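Unsaturated glucuronyl hydrolase (Streptococcus agalactiae, PDB 2ZZR) hydrolyses unsaturated chondroitin, hyaluronan and heparin disaccharides, releasing the unsaturated uronic acid and cleaving both (1->3) and (1->4) glycosidic bonds. Local coordinates at residues A125-N130 / Y186-D191; D144-R149 / Q180-A185. All blocks are in the same frame, centred on the assembly; numbering follows the deposited sequence.

Interaction 1: residues A125-N130 / Y186-D191; sequences AEYRIN and YEQTGD
Y127 and Q188 make the direct contact between two helix ends otherwise joined by water. Their side chains approach from opposite directions, with the Q188 amide plane 75° from the tyrosine ring. Q188 OE1 lies 3.3 Å from Y127 OH and Q188 NE2 3.9 Å from Y127 CE1, placing the amide obliquely to the ring. A bend at chi2 of Q188 (-58°) folds its chain into this position.

Two waters add a polar link, both at the edge of the R128 guanidinium and in its plane. One accepts from R128 NH1 at 2.8 Å and donates to E187 OE1. The other accepts from R128 NH2 and Q188 NE2, each at 3.1 Å, and also donates to E187 OE1. Opposite charges are thus linked through solvent, with R128 NH2 and E187 OE1 4.9 Å apart. Each has another partner: R128 NH1 hydrogen-bonds to O of W397, the C-terminal residue, and E187 OE2 forms a salt bridge with K261.

Where helix 180-189 ends, T189 OG1 accepts from D191 N, an ST turn leading into the next helix, N-capped by D191. This hydrated surface contact joins two helices of the six-hairpin (alpha/alpha)6 barrel of glycosyl hydrolase family 88.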
# COMPACT_ATOMS: atom_id res chain seq x y z
N ALA A 125 0.27 -10.16 10.33
CA ALA A 125 1.69 -10.44 10.17
C ALA A 125 2.19 -11.44 11.21
O ALA A 125 2.79 -12.46 10.85
CB ALA A 125 2.51 -9.18 10.23
N GLU A 126 1.94 -11.15 12.49
CA GLU A 126 2.40 -12.08 13.53
C GLU A 126 1.75 -13.45 13.37
O GLU A 126 2.42 -14.47 13.52
CB GLU A 126 2.21 -11.57 14.95
CG GLU A 126 2.88 -12.55 15.94
CD GLU A 126 2.97 -12.07 17.36
OE1 GLU A 126 3.87 -12.56 18.07
OE2 GLU A 126 2.14 -11.23 17.78
N TYR A 127 0.45 -13.47 13.07
CA TYR A 127 -0.25 -14.73 12.86
C TYR A 127 0.41 -15.59 11.77
O TYR A 127 0.57 -16.80 11.95
CB TYR A 127 -1.74 -14.54 12.57
CG TYR A 127 -2.47 -15.86 12.49
CD1 TYR A 127 -2.90 -16.36 11.26
CD2 TYR A 127 -2.70 -16.62 13.63
CE1 TYR A 127 -3.57 -17.58 11.17
CE2 TYR A 127 -3.36 -17.85 13.56
CZ TYR A 127 -3.79 -18.32 12.33
OH TYR A 127 -4.44 -19.53 12.24
N ARG A 128 0.79 -14.96 10.65
CA ARG A 128 1.53 -15.65 9.59
C ARG A 128 2.82 -16.26 10.11
O ARG A 128 3.18 -17.39 9.77
CB ARG A 128 1.91 -14.69 8.46
CG ARG A 128 0.76 -13.99 7.79
CD ARG A 128 -0.05 -14.93 6.95
NE ARG A 128 -0.88 -14.17 6.01
CZ ARG A 128 -2.06 -14.56 5.56
NH1 ARG A 128 -2.72 -13.79 4.71
NH2 ARG A 128 -2.59 -15.71 5.95
N ILE A 129 3.52 -15.48 10.94
CA ILE A 129 4.87 -15.80 11.37
C ILE A 129 4.90 -16.91 12.43
O ILE A 129 5.68 -17.86 12.31
CB ILE A 129 5.63 -14.53 11.83
CG1 ILE A 129 5.88 -13.61 10.62
CG2 ILE A 129 6.96 -14.89 12.51
CD1 ILE A 129 6.28 -12.18 10.98
N ASN A 130 4.05 -16.79 13.44
CA ASN A 130 4.06 -17.75 14.55
C ASN A 130 2.69 -18.23 15.06
O ASN A 130 2.61 -18.95 16.05
CB ASN A 130 4.94 -17.23 15.70
CG ASN A 130 4.44 -15.91 16.29
OD1 ASN A 130 5.24 -15.02 16.61
ND2 ASN A 130 3.14 -15.77 16.44
N TYR A 186 -12.37 -14.37 5.83
CA TYR A 186 -13.09 -15.43 5.13
C TYR A 186 -12.37 -16.77 5.24
O TYR A 186 -12.99 -17.79 5.55
CB TYR A 186 -13.32 -15.07 3.66
CG TYR A 186 -13.73 -16.27 2.84
CD1 TYR A 186 -14.99 -16.86 3.00
CD2 TYR A 186 -12.85 -16.85 1.92
CE1 TYR A 186 -15.37 -17.97 2.27
CE2 TYR A 186 -13.22 -17.96 1.18
CZ TYR A 186 -14.47 -18.52 1.36
OH TYR A 186 -14.83 -19.62 0.61
N GLU A 187 -11.06 -16.76 4.97
CA GLU A 187 -10.26 -17.98 4.98
C GLU A 187 -10.22 -18.63 6.37
O GLU A 187 -10.23 -19.86 6.49
CB GLU A 187 -8.85 -17.71 4.47
CG GLU A 187 -8.81 -17.39 2.98
CD GLU A 187 -7.46 -16.90 2.49
OE1 GLU A 187 -6.57 -16.63 3.33
OE2 GLU A 187 -7.29 -16.78 1.26
N GLN A 188 -10.18 -17.80 7.41
CA GLN A 188 -10.08 -18.28 8.79
C GLN A 188 -11.40 -18.80 9.36
O GLN A 188 -11.40 -19.75 10.15
CB GLN A 188 -9.51 -17.18 9.70
CG GLN A 188 -8.09 -16.77 9.37
CD GLN A 188 -7.10 -17.93 9.44
OE1 GLN A 188 -7.08 -18.68 10.42
NE2 GLN A 188 -6.28 -18.08 8.40
N THR A 189 -12.50 -18.17 8.97
CA THR A 189 -13.80 -18.44 9.59
C THR A 189 -14.74 -19.26 8.71
O THR A 189 -15.65 -19.93 9.22
CB THR A 189 -14.54 -17.13 9.96
OG1 THR A 189 -14.84 -16.39 8.77
CG2 THR A 189 -13.70 -16.27 10.91
N GLY A 190 -14.53 -19.20 7.39
CA GLY A 190 -15.44 -19.82 6.43
C GLY A 190 -16.71 -19.01 6.21
O GLY A 190 -17.61 -19.46 5.49
N ASP A 191 -16.79 -17.83 6.82
CA ASP A 191 -17.96 -16.97 6.69
C ASP A 191 -17.91 -16.22 5.36
O ASP A 191 -17.08 -15.33 5.17
CB ASP A 191 -18.08 -16.01 7.87
CG ASP A 191 -19.41 -15.25 7.90
OD1 ASP A 191 -20.10 -15.15 6.86
OD2 ASP A 191 -19.76 -14.73 8.98
O HOH W 1 -5.14 -14.36 3.43
O HOH W 2 -5.30 -17.18 5.64

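Interaction 2: residues D144-R149 / Q180-A185; sequences DKLMER and QLLFFA
Two leucines with different first torsions meet where helix 133-147 packs on helix 180-189. In L146 the branch carbon CG is trans to the backbone N (chi1 -175°); with its first bond already directed at the facing helix, this torsion lets CD2 reach two leucines. In L182 CG lies trans to the carbonyl carbon instead (chi1 -58°), which sets its methyls against both L146 and M147. The L146 and L182 side chains cross at a slant, and L146 CD2 rests 3.8 Å from L182 CG, with both methyls of L182 also close by. The same L146 methyl lies 4.1 Å from L181 CD2, so a single branch of L146 serves two residues one step apart on the facing helix.

M147 meets the same two methyls of L182. Its chain, bent at chi2 and chi3, brings CG to 3.8 Å from L182 CD2 and SD to 4.0 Å from L182 CD1. V197 of helix 192-209 adds to this apolar cluster, touching both M147 and L182.

Charged groups of 144-149 find their partners away from this interface: K145 NZ makes a salt bridge to E148 OE1, 3.2 Å away, and another to D111. No hydrogen bond joins the two segments. Cohesion between them rests on the close fit of aliphatic and thioether groups, which is consistent with dispersion forces and the exclusion of water from a largely buried interface.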
# COMPACT_ATOMS: atom_id res chain seq x y z
N ASP A 144 -14.33 -7.50 11.50
CA ASP A 144 -15.72 -7.18 11.86
C ASP A 144 -15.94 -5.67 11.94
O ASP A 144 -16.98 -5.17 11.50
CB ASP A 144 -16.11 -7.85 13.18
CG ASP A 144 -16.21 -9.36 13.06
OD1 ASP A 144 -16.44 -9.85 11.94
OD2 ASP A 144 -16.06 -10.05 14.10
N LYS A 145 -14.96 -4.96 12.48
CA LYS A 145 -15.02 -3.50 12.54
C LYS A 145 -15.11 -2.90 11.13
O LYS A 145 -15.92 -2.01 10.87
CB LYS A 145 -13.82 -2.93 13.30
CG LYS A 145 -13.87 -1.42 13.55
CD LYS A 145 -14.96 -1.05 14.56
CE LYS A 145 -15.04 0.46 14.76
NZ LYS A 145 -15.71 1.12 13.61
N LEU A 146 -14.28 -3.42 10.22
CA LEU A 146 -14.30 -2.96 8.83
C LEU A 146 -15.64 -3.25 8.14
O LEU A 146 -16.15 -2.41 7.39
CB LEU A 146 -13.14 -3.59 8.05
CG LEU A 146 -12.96 -3.11 6.60
CD1 LEU A 146 -12.77 -1.60 6.53
CD2 LEU A 146 -11.81 -3.86 5.94
N MET A 147 -16.20 -4.42 8.40
CA MET A 147 -17.49 -4.83 7.83
C MET A 147 -18.63 -3.86 8.17
O MET A 147 -19.58 -3.74 7.39
CB MET A 147 -17.85 -6.25 8.29
CG MET A 147 -16.95 -7.35 7.69
SD MET A 147 -17.30 -7.66 5.95
CE MET A 147 -18.74 -8.73 6.11
N GLU A 148 -18.51 -3.17 9.30
CA GLU A 148 -19.53 -2.21 9.77
C GLU A 148 -19.78 -1.07 8.78
O GLU A 148 -20.85 -0.46 8.78
CB GLU A 148 -19.15 -1.62 11.13
CG GLU A 148 -19.14 -2.58 12.30
CD GLU A 148 -18.59 -1.96 13.57
OE1 GLU A 148 -18.35 -0.72 13.60
OE2 GLU A 148 -18.37 -2.70 14.55
N ARG A 149 -18.78 -0.78 7.93
CA ARG A 149 -18.89 0.32 6.98
C ARG A 149 -19.41 -0.10 5.59
O ARG A 149 -19.52 0.74 4.69
CB ARG A 149 -17.57 1.09 6.87
CG ARG A 149 -17.08 1.64 8.21
CD ARG A 149 -16.02 2.71 8.03
NE ARG A 149 -16.57 3.98 7.52
CZ ARG A 149 -17.22 4.87 8.27
NH1 ARG A 149 -17.40 4.67 9.57
NH2 ARG A 149 -17.68 5.98 7.71
N GLN A 180 -8.10 -6.88 1.92
CA GLN A 180 -7.30 -8.10 2.08
C GLN A 180 -7.58 -8.71 3.45
O GLN A 180 -7.65 -9.94 3.60
CB GLN A 180 -5.81 -7.82 1.87
CG GLN A 180 -5.48 -7.12 0.53
CD GLN A 180 -6.22 -7.70 -0.68
OE1 GLN A 180 -6.82 -6.96 -1.47
NE2 GLN A 180 -6.17 -9.01 -0.84
N LEU A 181 -7.79 -7.84 4.44
CA LEU A 181 -8.20 -8.23 5.78
C LEU A 181 -9.47 -9.08 5.75
O LEU A 181 -9.60 -10.06 6.49
CB LEU A 181 -8.43 -6.96 6.63
CG LEU A 181 -9.07 -7.07 8.02
CD1 LEU A 181 -8.21 -7.94 8.93
CD2 LEU A 181 -9.25 -5.68 8.61
N LEU A 182 -10.40 -8.71 4.86
CA LEU A 182 -11.66 -9.44 4.73
C LEU A 182 -11.48 -10.80 4.07
O LEU A 182 -12.13 -11.77 4.48
CB LEU A 182 -12.70 -8.60 3.99
CG LEU A 182 -13.01 -7.25 4.65
CD1 LEU A 182 -14.07 -6.52 3.84
CD2 LEU A 182 -13.45 -7.42 6.11
N PHE A 183 -10.61 -10.89 3.07
CA PHE A 183 -10.28 -12.19 2.46
C PHE A 183 -9.64 -13.12 3.49
O PHE A 183 -9.91 -14.32 3.48
CB PHE A 183 -9.37 -12.04 1.24
CG PHE A 183 -10.07 -11.51 -0.00
CD1 PHE A 183 -9.59 -10.38 -0.65
CD2 PHE A 183 -11.18 -12.17 -0.53
CE1 PHE A 183 -10.21 -9.90 -1.81
CE2 PHE A 183 -11.81 -11.70 -1.69
CZ PHE A 183 -11.32 -10.55 -2.33
N PHE A 184 -8.80 -12.57 4.37
CA PHE A 184 -8.19 -13.34 5.45
C PHE A 184 -9.27 -13.86 6.42
O PHE A 184 -9.28 -15.05 6.77
CB PHE A 184 -7.14 -12.52 6.21
CG PHE A 184 -6.58 -13.23 7.42
CD1 PHE A 184 -5.53 -14.13 7.27
CD2 PHE A 184 -7.10 -13.01 8.69
CE1 PHE A 184 -5.00 -14.81 8.38
CE2 PHE A 184 -6.59 -13.67 9.80
CZ PHE A 184 -5.53 -14.57 9.65
N ALA A 185 -10.16 -12.97 6.84
CA ALA A 185 -11.25 -13.36 7.74
C ALA A 185 -12.12 -14.46 7.14
O ALA A 185 -12.53 -15.38 7.84
CB ALA A 185 -12.09 -12.15 8.13

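In the fold
Interactions 1 and 2 illustrate how one helix can carry a partly water-mediated contact at the surface and an apolar, mostly buried one. Both use helix 180-189, and their centres lie 12 Å apart. Helices 115-130 and 133-147, which supply the other partners, are consecutive; because 144-149 and 180-185 both lie between 125-130 and 186-191, interaction 2 is nested inside the loop closed by interaction 1. F184 joins them physically: its CE1 packs 3.5 Å from R128 NH2 and its CZ 3.6 Å from Y127 CD1. Interaction 1 is remote from the active site, whereas the L146 side chain is about 7 Å from that of D114, the probable nucleophile, and about 9 Å from that of D174, the probable proton donor.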